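Ribosomal RNA small subunit methyltransferase E (Thermotoga maritima, PDB 1Z85) probably methylates the N3 position of a specific uridine in 16S ribosomal RNA, using S-adenosyl-L-methionine as methyl donor and acting on the assembled 30S subunit. Local coordinates at residues V111-H117 / P148-E154; K118-S122 / G190-E196; V162-D166 / S203-V207. One frame throughout, in Å; residues are numbered along the deposited sequence.

Contact 1 (V111-H117 / P148-E154); sequences VDEIFFH and PKVSFLE
Glu113 to Phe116 pair in parallel register with Lys149 to Phe152, and five backbone hydrogen bonds carry the pairing. Ile114 is held at both ends: its N reaches Lys149 O at 2.9 Å in an almost straight bond (177° at the hydrogen), and its O accepts from Ser151 N. Phe116 repeats the pattern, with Phe116 N to Ser151 O at 2.8 Å and Phe116 O accepting from Leu153 N. Lys149 N to Asp112 O, at 3.2 Å, opens the ladder. Short CA-H...O contacts lie between these bonds, as from Phe115 CA to Ser151 O at 3.4 Å.

Apolar contacts divide between the two faces. On the face of Ile114 and Phe116, Val150 CB meets Phe116 CE2 at 3.9 Å, and Ile114 CG2 covers one face of the Phe116 ring. On the other, Phe115 has CG anti to the carbonyl carbon (chi1 -67°), which brings CD1 to 3.8 Å from Ser151 CB, while Phe115 CB touches Leu153 CB.

Polar side chains add little: His117 NE2 makes a weak bond to Glu154 O at 3.4 Å, in the plane of the ring, and a water links Glu113 OE1 with Ser151 OG, the latter weakly.

Helix 128-142 connects the strands as a beta-alpha-beta crossover and packs on Phe116, Val150 and Phe152. Helix 96-108 covers Ile114, Phe116 and Pro148 on the same face, and strand 87-92 pairs with the other edge of strand 113-117.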
loop_
_atom_site.group_PDB
_atom_site.type_symbol
_atom_site.label_atom_id
_atom_site.label_comp_id
_atom_site.label_asym_id
_atom_site.label_seq_id
_atom_site.Cartn_x
_atom_site.Cartn_y
_atom_site.Cartn_z
ATOM N N VAL B 111 -14.528 -2.800 -2.927
ATOM C CA VAL B 111 -15.475 -1.717 -3.178
ATOM C C VAL B 111 -16.468 -2.111 -4.278
ATOM O O VAL B 111 -16.083 -2.715 -5.287
ATOM C CB VAL B 111 -14.716 -0.405 -3.538
ATOM C CG1 VAL B 111 -15.623 0.664 -4.056
ATOM C CG2 VAL B 111 -13.888 0.080 -2.346
ATOM N N ASP B 112 -17.746 -1.793 -4.046
ATOM C CA ASP B 112 -18.863 -2.107 -4.975
ATOM C C ASP B 112 -19.167 -1.026 -6.014
ATOM O O ASP B 112 -19.533 -1.345 -7.129
ATOM C CB ASP B 112 -20.149 -2.407 -4.174
ATOM C CG ASP B 112 -19.981 -3.595 -3.256
ATOM O OD1 ASP B 112 -19.666 -4.704 -3.732
ATOM O OD2 ASP B 112 -20.104 -3.417 -2.044
ATOM N N GLU B 113 -18.992 0.251 -5.640
ATOM C CA GLU B 113 -19.218 1.394 -6.544
ATOM C C GLU B 113 -18.146 2.474 -6.439
ATOM O O GLU B 113 -17.823 2.910 -5.347
ATOM C CB GLU B 113 -20.568 2.065 -6.273
ATOM C CG GLU B 113 -21.718 1.103 -6.286
ATOM C CD GLU B 113 -22.898 1.531 -7.196
ATOM O OE1 GLU B 113 -22.762 2.488 -8.052
ATOM O OE2 GLU B 113 -23.951 0.839 -7.053
ATOM N N ILE B 114 -17.610 2.888 -7.591
ATOM C CA ILE B 114 -16.679 4.012 -7.686
ATOM C C ILE B 114 -17.429 5.232 -8.297
ATOM O O ILE B 114 -18.161 5.109 -9.293
ATOM C CB ILE B 114 -15.507 3.633 -8.568
ATOM C CG1 ILE B 114 -14.923 2.300 -8.083
ATOM C CG2 ILE B 114 -14.465 4.758 -8.602
ATOM C CD1 ILE B 114 -13.779 1.797 -8.913
ATOM N N PHE B 115 -17.242 6.391 -7.669
ATOM C CA PHE B 115 -17.824 7.662 -8.110
ATOM C C PHE B 115 -16.685 8.630 -8.360
ATOM O O PHE B 115 -15.874 8.918 -7.469
ATOM C CB PHE B 115 -18.793 8.244 -7.084
ATOM C CG PHE B 115 -20.032 7.430 -6.898
ATOM C CD1 PHE B 115 -21.144 7.652 -7.679
ATOM C CD2 PHE B 115 -20.085 6.411 -5.934
ATOM C CE1 PHE B 115 -22.294 6.894 -7.501
ATOM C CE2 PHE B 115 -21.200 5.623 -5.778
ATOM C CZ PHE B 115 -22.328 5.863 -6.538
ATOM N N PHE B 116 -16.631 9.146 -9.579
ATOM C CA PHE B 116 -15.591 10.098 -9.969
ATOM C C PHE B 116 -16.049 11.532 -9.819
ATOM O O PHE B 116 -16.946 11.986 -10.530
ATOM C CB PHE B 116 -15.151 9.799 -11.409
ATOM C CG PHE B 116 -14.437 8.511 -11.532
ATOM C CD1 PHE B 116 -13.237 8.336 -10.890
ATOM C CD2 PHE B 116 -14.958 7.475 -12.259
ATOM C CE1 PHE B 116 -12.578 7.156 -11.002
ATOM C CE2 PHE B 116 -14.281 6.272 -12.369
ATOM C CZ PHE B 116 -13.125 6.117 -11.764
ATOM N N HIS B 117 -15.379 12.265 -8.936
ATOM C CA HIS B 117 -15.676 13.665 -8.717
ATOM C C HIS B 117 -14.461 14.595 -8.983
ATOM O O HIS B 117 -13.341 14.336 -8.605
ATOM C CB HIS B 117 -16.238 13.840 -7.276
ATOM C CG HIS B 117 -16.780 15.214 -6.991
ATOM N ND1 HIS B 117 -16.124 16.111 -6.169
ATOM C CD2 HIS B 117 -17.898 15.845 -7.421
ATOM C CE1 HIS B 117 -16.808 17.246 -6.127
ATOM N NE2 HIS B 117 -17.914 17.096 -6.837
ATOM N N PRO B 148 -16.769 -3.701 -9.790
ATOM C CA PRO B 148 -17.415 -2.480 -9.340
ATOM C C PRO B 148 -17.972 -1.676 -10.516
ATOM O O PRO B 148 -17.411 -1.701 -11.615
ATOM C CB PRO B 148 -16.287 -1.685 -8.655
ATOM C CG PRO B 148 -15.036 -2.216 -9.242
ATOM C CD PRO B 148 -15.330 -3.669 -9.504
ATOM N N LYS B 149 -19.073 -0.977 -10.258
ATOM C CA LYS B 149 -19.637 -0.050 -11.193
ATOM C C LYS B 149 -18.846 1.245 -11.089
ATOM O O LYS B 149 -18.243 1.488 -10.065
ATOM C CB LYS B 149 -21.109 0.245 -10.859
ATOM C CG LYS B 149 -22.003 -0.939 -10.538
ATOM C CD LYS B 149 -22.035 -2.023 -11.605
ATOM C CE LYS B 149 -23.109 -3.099 -11.265
ATOM N NZ LYS B 149 -22.971 -4.387 -12.035
ATOM N N VAL B 150 -18.833 2.047 -12.166
ATOM C CA VAL B 150 -18.213 3.382 -12.190
ATOM C C VAL B 150 -19.251 4.404 -12.663
ATOM O O VAL B 150 -20.057 4.105 -13.513
ATOM C CB VAL B 150 -16.933 3.449 -13.078
ATOM C CG1 VAL B 150 -15.823 2.487 -12.522
ATOM C CG2 VAL B 150 -17.254 3.150 -14.521
ATOM N N SER B 151 -19.267 5.573 -12.014
ATOM C CA SER B 151 -20.187 6.645 -12.309
ATOM C C SER B 151 -19.461 7.983 -12.115
ATOM O O SER B 151 -18.367 8.045 -11.484
ATOM C CB SER B 151 -21.357 6.594 -11.335
ATOM O OG SER B 151 -22.011 5.333 -11.391
ATOM N N PHE B 152 -20.036 9.029 -12.694
ATOM C CA PHE B 152 -19.650 10.389 -12.371
ATOM C C PHE B 152 -20.503 10.836 -11.191
ATOM O O PHE B 152 -21.588 10.309 -10.966
ATOM C CB PHE B 152 -19.868 11.344 -13.532
ATOM C CG PHE B 152 -19.038 11.049 -14.756
ATOM C CD1 PHE B 152 -17.678 11.283 -14.748
ATOM C CD2 PHE B 152 -19.650 10.594 -15.948
ATOM C CE1 PHE B 152 -16.921 11.047 -15.866
ATOM C CE2 PHE B 152 -18.880 10.354 -17.088
ATOM C CZ PHE B 152 -17.498 10.571 -17.031
ATOM N N LEU B 153 -20.013 11.790 -10.415
ATOM C CA LEU B 153 -20.776 12.334 -9.285
ATOM C C LEU B 153 -20.725 13.848 -9.394
ATOM O O LEU B 153 -19.622 14.429 -9.410
ATOM C CB LEU B 153 -20.111 11.887 -7.959
ATOM C CG LEU B 153 -20.806 12.446 -6.694
ATOM C CD1 LEU B 153 -22.184 11.844 -6.556
ATOM C CD2 LEU B 153 -20.005 12.263 -5.441
ATOM N N GLU B 154 -21.871 14.509 -9.506
ATOM C CA GLU B 154 -21.825 15.959 -9.677
ATOM C C GLU B 154 -21.588 16.729 -8.355
ATOM O O GLU B 154 -20.857 17.731 -8.328
ATOM C CB GLU B 154 -23.103 16.496 -10.359
ATOM C CG GLU B 154 -22.966 17.974 -10.791
ATOM C CD GLU B 154 -21.960 18.272 -11.948
ATOM O OE1 GLU B 154 -21.289 17.356 -12.538
ATOM O OE2 GLU B 154 -21.872 19.477 -12.294
HETATM O O HOH W 1 -23.858 2.612 -11.112
#

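Contact 2 (K118-S122 / G190-E196); sequences KFERS and GGFSEKE
Glu120 N donates to Glu196 OE2 at 2.7 Å, meeting the carboxylate on its syn side but well out of its plane (33°), while Ser193 OG gives its proton to Glu120 OE1 at 2.6 Å from above that carboxylate's plane. The side chains of Glu120 and Glu196 run past each other in opposite directions, their carboxylates stacked with planes 15° apart. Arg121 supplies the third direct bond: NH1 reaches Gly190 O at 2.7 Å, with the oxygen in the guanidinium plane, and Phe192 O lies over one face of the group. The extended chain from CG to NE, following CG anti to the carbonyl carbon (chi1 -72°), carries the guanidinium out to these carbonyls.

Below this polar layer the Phe119 and Phe192 rings lie side by side at an oblique tilt, Phe119 CE2 coming to 3.7 Å from Phe192 CE1.

The second shell fixes Glu196. Ser193 and Glu196 form a capping box: Ser193 N donates to Glu196 OE1 at 2.9 Å, and Glu196 N to Ser193 OG at 3.3 Å. A water joins Arg121 N, Gly191 O and Glu196 OE1, and the type I turn from Phe119 to Ser122 presents two successive amides, Glu120 N and Arg121 N, to Glu196 and the water.

The loop after strand 113-117 thus meets the start of helix 194-201, whose Arg197 and Leu200 pack against Phe192, while Phe119 lies edge-to-face with His117 of strand 113-117.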
loop_
_atom_site.group_PDB
_atom_site.type_symbol
_atom_site.label_atom_id
_atom_site.label_comp_id
_atom_site.label_asym_id
_atom_site.label_seq_id
_atom_site.Cartn_x
_atom_site.Cartn_y
_atom_site.Cartn_z
ATOM N N LYS B 118 -14.712 15.673 -9.677
ATOM C CA LYS B 118 -13.721 16.692 -9.886
ATOM C C LYS B 118 -13.868 17.771 -8.772
ATOM O O LYS B 118 -14.790 18.622 -8.772
ATOM C CB LYS B 118 -13.920 17.277 -11.287
ATOM C CG LYS B 118 -12.794 18.184 -11.868
ATOM C CD LYS B 118 -13.496 19.164 -12.892
ATOM C CE LYS B 118 -12.556 19.917 -13.847
ATOM N NZ LYS B 118 -13.174 20.175 -15.226
ATOM N N PHE B 119 -12.942 17.740 -7.820
ATOM C CA PHE B 119 -12.975 18.699 -6.694
ATOM C C PHE B 119 -12.586 20.055 -7.225
ATOM O O PHE B 119 -12.027 20.146 -8.334
ATOM C CB PHE B 119 -12.068 18.235 -5.558
ATOM C CG PHE B 119 -12.594 17.006 -4.833
ATOM C CD1 PHE B 119 -12.387 15.721 -5.351
ATOM C CD2 PHE B 119 -13.300 17.127 -3.662
ATOM C CE1 PHE B 119 -12.876 14.600 -4.721
ATOM C CE2 PHE B 119 -13.785 15.999 -3.014
ATOM C CZ PHE B 119 -13.571 14.730 -3.546
ATOM N N GLU B 120 -12.873 21.111 -6.454
ATOM C CA GLU B 120 -12.728 22.483 -6.951
ATOM C C GLU B 120 -11.287 22.815 -7.352
ATOM O O GLU B 120 -11.054 23.543 -8.311
ATOM C CB GLU B 120 -13.292 23.519 -5.943
ATOM C CG GLU B 120 -14.839 23.601 -5.959
ATOM C CD GLU B 120 -15.506 24.425 -4.814
ATOM O OE1 GLU B 120 -14.825 25.027 -3.929
ATOM O OE2 GLU B 120 -16.766 24.448 -4.810
ATOM N N ARG B 121 -10.312 22.262 -6.641
ATOM C CA ARG B 121 -8.912 22.539 -6.966
ATOM C C ARG B 121 -8.278 21.730 -8.102
ATOM O O ARG B 121 -7.102 21.957 -8.396
ATOM C CB ARG B 121 -8.071 22.419 -5.702
ATOM C CG ARG B 121 -8.344 23.591 -4.771
ATOM C CD ARG B 121 -7.567 23.479 -3.529
ATOM N NE ARG B 121 -7.949 24.499 -2.556
ATOM C CZ ARG B 121 -7.430 24.561 -1.336
ATOM N NH1 ARG B 121 -6.532 23.670 -0.956
ATOM N NH2 ARG B 121 -7.811 25.499 -0.491
ATOM N N SER B 122 -9.031 20.828 -8.736
ATOM C CA SER B 122 -8.516 20.010 -9.858
ATOM C C SER B 122 -9.044 20.539 -11.166
ATOM O O SER B 122 -10.187 20.922 -11.227
ATOM C CB SER B 122 -8.978 18.582 -9.757
ATOM O OG SER B 122 -8.561 17.795 -10.862
ATOM N N GLY B 190 -4.763 18.671 -4.161
ATOM C CA GLY B 190 -4.529 20.056 -3.738
ATOM C C GLY B 190 -5.321 20.458 -2.501
ATOM O O GLY B 190 -5.279 21.616 -2.101
ATOM N N GLY B 191 -6.063 19.521 -1.904
ATOM C CA GLY B 191 -6.822 19.783 -0.671
ATOM C C GLY B 191 -8.258 20.173 -0.947
ATOM O O GLY B 191 -8.590 20.610 -2.050
ATOM N N PHE B 192 -9.124 19.970 0.043
ATOM C CA PHE B 192 -10.484 20.513 -0.031
ATOM C C PHE B 192 -10.417 22.060 -0.024
ATOM O O PHE B 192 -9.607 22.662 0.665
ATOM C CB PHE B 192 -11.359 20.028 1.142
ATOM C CG PHE B 192 -11.515 18.522 1.231
ATOM C CD1 PHE B 192 -12.162 17.819 0.237
ATOM C CD2 PHE B 192 -11.055 17.826 2.340
ATOM C CE1 PHE B 192 -12.317 16.423 0.318
ATOM C CE2 PHE B 192 -11.235 16.462 2.438
ATOM C CZ PHE B 192 -11.840 15.753 1.410
ATOM N N SER B 193 -11.248 22.699 -0.826
ATOM C CA SER B 193 -11.476 24.124 -0.689
ATOM C C SER B 193 -12.251 24.266 0.604
ATOM O O SER B 193 -12.596 23.259 1.235
ATOM C CB SER B 193 -12.275 24.659 -1.877
ATOM O OG SER B 193 -13.582 24.121 -1.890
ATOM N N GLU B 194 -12.500 25.499 1.016
ATOM C CA GLU B 194 -13.210 25.769 2.254
ATOM C C GLU B 194 -14.709 25.475 2.125
ATOM O O GLU B 194 -15.358 25.088 3.093
ATOM C CB GLU B 194 -12.993 27.227 2.698
ATOM C CG GLU B 194 -11.625 27.495 3.352
ATOM N N LYS B 195 -15.256 25.695 0.942
ATOM C CA LYS B 195 -16.624 25.324 0.651
ATOM C C LYS B 195 -16.785 23.812 0.778
ATOM O O LYS B 195 -17.707 23.347 1.426
ATOM C CB LYS B 195 -16.980 25.746 -0.763
ATOM C CG LYS B 195 -18.279 26.515 -0.886
ATOM C CD LYS B 195 -18.475 27.042 -2.327
ATOM C CE LYS B 195 -18.315 28.571 -2.449
ATOM N NZ LYS B 195 -19.104 29.087 -3.623
ATOM N N GLU B 196 -15.884 23.047 0.151
ATOM C CA GLU B 196 -15.944 21.585 0.219
ATOM C C GLU B 196 -15.835 21.103 1.664
ATOM O O GLU B 196 -16.518 20.176 2.083
ATOM C CB GLU B 196 -14.835 20.948 -0.650
ATOM C CG GLU B 196 -15.026 21.188 -2.169
ATOM C CD GLU B 196 -13.853 20.800 -3.035
ATOM O OE1 GLU B 196 -12.701 20.928 -2.573
ATOM O OE2 GLU B 196 -14.108 20.392 -4.205
HETATM O O HOH W 2 -10.517 20.931 -3.816
#

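Contact 3 (V162-D166 / S203-V207); sequences VITLD and STTIV
Thr164 OG1 donates to Thr204 OG1 at 2.6 Å, and Thr204 OG1 is also hydrogen-bonded to Leu200 O, in helix 194-201. The two threonine side chains cross at about a right angle. Thr204 OG1 sits between its own backbone N and carbonyl carbon (chi1 85°), which leaves CG2 pressed on Val162 CG1 at 3.5 Å, tighter than usual for two carbons. A valine in place of Thr204 would probably leave Thr164 OG1 and Leu200 O without this shared hydroxyl partner, loosening the tie between strand and helix.

The backbone bonds follow parallel register. Thr205 N reaches Val162 O, Thr164 N reaches Thr205 O at 2.7 Å, and Thr164 O accepts from Val207 N at 2.8 Å. Asp166 N then bonds to Val207 O at 3.0 Å. On one face Ile163 CG2 touches Val207 CG1 at 4.1 Å; on the other Ile206 CG2 packs on Asp166 CB.

Outside the two segments, Asp166 turns its carboxylate to Arg197 of helix 194-201 in a salt bridge, just beyond the end of strand 161-165. Between the segments, paired amides and carbonyls hold strand 205-206, one of the two outermost in this chain's parallel sheet, while a hydroxyl relay from buried Thr164 through Thr204 to Leu200 O ties the helix to strand 161-165.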
loop_
_atom_site.group_PDB
_atom_site.type_symbol
_atom_site.label_atom_id
_atom_site.label_comp_id
_atom_site.label_asym_id
_atom_site.label_seq_id
_atom_site.Cartn_x
_atom_site.Cartn_y
_atom_site.Cartn_z
ATOM N N VAL B 162 -21.166 8.502 5.829
ATOM C CA VAL B 162 -20.039 8.909 5.002
ATOM C C VAL B 162 -18.806 9.191 5.859
ATOM O O VAL B 162 -18.890 9.790 6.930
ATOM C CB VAL B 162 -20.366 10.153 4.167
ATOM C CG1 VAL B 162 -19.310 10.385 3.081
ATOM C CG2 VAL B 162 -21.798 10.057 3.530
ATOM N N ILE B 163 -17.667 8.704 5.376
ATOM C CA ILE B 163 -16.364 8.895 5.997
ATOM C C ILE B 163 -15.482 9.649 4.993
ATOM O O ILE B 163 -15.353 9.213 3.843
ATOM C CB ILE B 163 -15.655 7.541 6.254
ATOM C CG1 ILE B 163 -16.553 6.554 6.976
ATOM C CG2 ILE B 163 -14.347 7.742 7.065
ATOM C CD1 ILE B 163 -16.731 6.873 8.385
ATOM N N THR B 164 -14.863 10.743 5.421
ATOM C CA THR B 164 -13.986 11.522 4.536
ATOM C C THR B 164 -12.525 11.314 4.933
ATOM O O THR B 164 -12.158 11.540 6.074
ATOM C CB THR B 164 -14.340 13.012 4.583
ATOM O OG1 THR B 164 -15.681 13.186 4.141
ATOM C CG2 THR B 164 -13.421 13.832 3.666
ATOM N N LEU B 165 -11.727 10.836 3.985
ATOM C CA LEU B 165 -10.280 10.816 4.097
ATOM C C LEU B 165 -9.646 12.157 3.629
ATOM O O LEU B 165 -9.422 12.378 2.430
ATOM C CB LEU B 165 -9.695 9.662 3.263
ATOM C CG LEU B 165 -8.160 9.597 3.117
ATOM C CD1 LEU B 165 -7.435 9.691 4.488
ATOM C CD2 LEU B 165 -7.786 8.315 2.350
ATOM N N ASP B 166 -9.354 13.014 4.591
ATOM C CA ASP B 166 -8.598 14.240 4.385
ATOM C C ASP B 166 -7.116 13.853 4.369
ATOM O O ASP B 166 -6.550 13.405 5.380
ATOM C CB ASP B 166 -8.880 15.219 5.542
ATOM C CG ASP B 166 -8.221 16.586 5.351
ATOM O OD1 ASP B 166 -7.661 16.868 4.267
ATOM O OD2 ASP B 166 -8.254 17.389 6.302
ATOM N N SER B 203 -21.581 16.989 6.997
ATOM C CA SER B 203 -22.349 15.844 6.482
ATOM C C SER B 203 -21.675 14.473 6.656
ATOM O O SER B 203 -22.320 13.424 6.471
ATOM C CB SER B 203 -22.638 16.061 4.993
ATOM O OG SER B 203 -21.466 15.847 4.210
ATOM N N THR B 204 -20.384 14.483 6.985
ATOM C CA THR B 204 -19.585 13.263 7.018
ATOM C C THR B 204 -18.703 13.292 8.228
ATOM O O THR B 204 -18.685 14.290 8.967
ATOM C CB THR B 204 -18.678 13.092 5.758
ATOM O OG1 THR B 204 -17.442 13.794 5.923
ATOM C CG2 THR B 204 -19.375 13.589 4.468
ATOM N N THR B 205 -17.966 12.192 8.397
ATOM C CA THR B 205 -17.028 11.994 9.501
ATOM C C THR B 205 -15.589 12.020 8.952
ATOM O O THR B 205 -15.242 11.206 8.093
ATOM C CB THR B 205 -17.309 10.627 10.184
ATOM O OG1 THR B 205 -18.595 10.670 10.810
ATOM C CG2 THR B 205 -16.204 10.241 11.216
ATOM N N ILE B 206 -14.738 12.920 9.456
ATOM C CA ILE B 206 -13.406 13.124 8.835
ATOM C C ILE B 206 -12.195 12.433 9.561
ATOM O O ILE B 206 -12.064 12.467 10.787
ATOM C CB ILE B 206 -13.158 14.638 8.517
ATOM C CG1 ILE B 206 -14.456 15.286 7.953
ATOM C CG2 ILE B 206 -11.971 14.788 7.536
ATOM C CD1 ILE B 206 -14.294 16.645 7.204
ATOM N N VAL B 207 -11.321 11.815 8.755
ATOM C CA VAL B 207 -10.176 11.027 9.230
ATOM C C VAL B 207 -8.904 11.219 8.340
ATOM O O VAL B 207 -8.905 11.935 7.317
ATOM C CB VAL B 207 -10.547 9.484 9.334
ATOM C CG1 VAL B 207 -11.935 9.270 9.994
ATOM C CG2 VAL B 207 -10.486 8.789 7.964
HETATM O O HOH W 3 -22.570 10.682 7.526
#

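Overall arrangement
Contacts 1 and 3 belong to the same parallel sheet, of the alpha/beta knot fold, and pair the outermost strands of this chain with their inner neighbours; their centres lie about 17 Å apart. Contact 1 is nearer the chain's centre and richer in aromatic packing, though strand 149-152 is partly exposed; contact 3 is the more buried, and adds a hydroxyl bond to its ladder. Contact 2, about 23 Å from the chain's centre, joins a loop to a helix start through carboxylates, a guanidinium and water. Its loop segment 118-122 follows directly on segment 111-117 of contact 1, and it touches contact 3 where Phe192 CZ packs on Thr164 CG2 at 3.4 Å.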